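Local structure of sulfate transporter sulfate transporter family protein (Wolinella succinogenes, 4DGF) at residues G43-I48 against K53-R58. The protein is a membrane protein of the SulP family that probably transports sulfate or related anions, this chain being its cytoplasmic STAS domain. Numbering follows the deposited sequence. Where two conformers were deposited one is given.
Sequences GVLDVI and KVFILR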
loop_
_atom_site.group_PDB
_atom_site.type_symbol
_atom_site.label_atom_id
_atom_site.label_comp_id
_atom_site.label_asym_id
_atom_site.label_seq_id
_atom_site.Cartn_x
_atom_site.Cartn_y
_atom_site.Cartn_z
ATOM N N GLY A 43 -3.151 -2.438 12.607
ATOM C CA GLY A 43 -2.837 -1.445 13.609
ATOM C C GLY A 43 -1.538 -0.701 13.373
ATOM O O GLY A 43 -1.125 0.119 14.233
ATOM N N VAL A 44 -0.898 -0.899 12.210
ATOM C CA VAL A 44 0.345 -0.213 11.957
ATOM C C VAL A 44 0.217 1.309 12.049
ATOM O O VAL A 44 1.110 1.947 12.582
ATOM C CB VAL A 44 0.903 -0.598 10.577
ATOM C CG1 VAL A 44 1.901 0.444 10.083
ATOM C CG2 VAL A 44 1.647 -1.989 10.671
ATOM N N LEU A 45 -0.883 1.918 11.587
ATOM C CA LEU A 45 -0.940 3.365 11.723
ATOM C C LEU A 45 -1.156 3.797 13.195
ATOM O O LEU A 45 -0.848 4.902 13.537
ATOM C CB LEU A 45 -2.019 3.951 10.825
ATOM C CG LEU A 45 -1.717 4.364 9.393
ATOM C CD1 LEU A 45 -2.949 5.149 8.962
ATOM C CD2 LEU A 45 -0.480 5.234 9.165
ATOM N N ASP A 46 -1.702 2.966 14.080
ATOM C CA ASP A 46 -1.808 3.396 15.498
ATOM C C ASP A 46 -0.448 3.332 16.236
ATOM O O ASP A 46 -0.384 3.793 17.386
ATOM C CB ASP A 46 -2.738 2.488 16.301
ATOM C CG ASP A 46 -4.186 2.440 15.738
ATOM O OD1 ASP A 46 -4.734 3.526 15.346
ATOM O OD2 ASP A 46 -4.762 1.302 15.696
ATOM N N VAL A 47 0.605 2.762 15.630
ATOM C CA VAL A 47 1.930 2.778 16.300
ATOM C C VAL A 47 3.006 3.611 15.589
ATOM O O VAL A 47 4.167 3.549 15.955
ATOM C CB VAL A 47 2.451 1.344 16.582
ATOM C CG1 VAL A 47 1.362 0.545 17.297
ATOM C CG2 VAL A 47 2.808 0.652 15.268
ATOM N N ILE A 48 2.649 4.395 14.580
ATOM C CA ILE A 48 3.560 5.370 14.086
ATOM C C ILE A 48 3.236 6.687 14.854
ATOM O O ILE A 48 2.064 7.085 14.936
ATOM C CB ILE A 48 3.395 5.571 12.596
ATOM C CG1 ILE A 48 3.687 4.255 11.864
ATOM C CG2 ILE A 48 4.314 6.692 12.141
ATOM C CD1 ILE A 48 3.392 4.323 10.365
ATOM N N LYS A 53 1.959 11.492 5.673
ATOM C CA LYS A 53 1.008 12.119 4.779
ATOM C C LYS A 53 0.553 11.077 3.749
ATOM O O LYS A 53 -0.601 11.146 3.224
ATOM C CB LYS A 53 1.701 13.262 4.035
ATOM C CG LYS A 53 2.320 14.334 4.946
ATOM C CD LYS A 53 2.963 15.403 4.075
ATOM C CE LYS A 53 3.923 16.304 4.851
ATOM N NZ LYS A 53 3.163 17.042 5.894
ATOM N N VAL A 54 1.516 10.198 3.394
ATOM C CA VAL A 54 1.278 9.177 2.290
ATOM C C VAL A 54 1.857 7.864 2.804
ATOM O O VAL A 54 2.947 7.877 3.387
ATOM C CB VAL A 54 1.980 9.533 0.991
ATOM C CG1 VAL A 54 1.693 8.541 -0.136
ATOM C CG2 VAL A 54 1.607 10.963 0.483
ATOM N N PHE A 55 1.130 6.750 2.567
ATOM C CA PHE A 55 1.574 5.464 2.967
ATOM C C PHE A 55 1.548 4.620 1.712
ATOM O O PHE A 55 0.453 4.491 1.095
ATOM C CB PHE A 55 0.625 4.875 4.084
ATOM C CG PHE A 55 1.113 3.679 4.756
ATOM C CD1 PHE A 55 1.615 3.769 6.061
ATOM C CD2 PHE A 55 1.138 2.462 4.058
ATOM C CE1 PHE A 55 2.225 2.617 6.669
ATOM C CE2 PHE A 55 1.611 1.289 4.716
ATOM C CZ PHE A 55 2.147 1.407 6.032
ATOM N N ILE A 56 2.694 3.995 1.398
ATOM C CA ILE A 56 2.768 3.151 0.212
ATOM C C ILE A 56 2.840 1.725 0.694
ATOM O O ILE A 56 3.761 1.325 1.414
ATOM C CB ILE A 56 3.990 3.503 -0.672
ATOM C CG1 ILE A 56 3.964 4.989 -1.015
ATOM C CG2 ILE A 56 4.008 2.568 -1.941
ATOM C CD1 ILE A 56 5.054 5.471 -1.924
ATOM N N LEU A 57 1.891 0.914 0.226
ATOM C CA LEU A 57 1.980 -0.494 0.520
ATOM C C LEU A 57 2.542 -1.171 -0.733
ATOM O O LEU A 57 1.881 -1.080 -1.853
ATOM C CB LEU A 57 0.536 -0.951 0.770
ATOM C CG LEU A 57 0.432 -2.236 1.452
ATOM C CD1 LEU A 57 0.961 -2.236 2.892
ATOM C CD2 LEU A 57 -1.077 -2.561 1.556
ATOM N N ARG A 58 3.764 -1.690 -0.612
ATOM C CA ARG A 58 4.419 -2.333 -1.690
ATOM C C ARG A 58 3.960 -3.759 -1.858
ATOM O O ARG A 58 4.231 -4.619 -0.944
ATOM C CB ARG A 58 6.005 -2.338 -1.558
ATOM C CG ARG A 58 6.502 -0.889 -1.624
ATOM C CD ARG A 58 7.999 -0.818 -1.853
ATOM N NE ARG A 58 8.347 -1.356 -3.193
ATOM C CZ ARG A 58 9.568 -1.454 -3.700
ATOM N NH1 ARG A 58 10.657 -0.997 -3.029
ATOM N NH2 ARG A 58 9.683 -1.903 -4.938
#
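Phe55 reaches out from strand 54-58 to three aliphatic side chains, Val44, Leu45 and Ile48, of the turn that follows helix 35-41. The strand is the middle one of the parallel sheet of the STAS domain, and the chain between helix and strand belongs to a beta-alpha-beta crossover from strand 24-28. From CB of Phe55, CG lies anti to the backbone N (chi1 -169°), which carries the ring off the sheet toward the turn. CD1 meets Leu45 CD2 at 4.0 Å; the two side chains run past each other in opposite directions, the methyl lying oblique to the ring. One atom farther out, CE1 has two neighbours: Val44 CG1, also oblique, at 4.1 Å, and Ile48 CD1, at the ring edge near its plane, at 4.2 Å. CZ, the tip, is again met by Val44 CG1, the valine crossing the phenylalanine at about a right angle. Ring and leucine branch together bridge the 9.3 Å between Leu45 CA and Phe55 CA. Short Val44 suits its place because CG1, anti to its backbone N, already reaches the ring, whereas Ile48 needs its longer ethyl arm. Leu45 also packs on Ser79, Cys80 and Arg83 of helix 67-83, whose Phe76 stacks edge-to-face with Phe55, so this helix touches both partners. No hydrogen bond joins the segments; inside the turn, Val47 N donates to Val44 O at 3.2 Å.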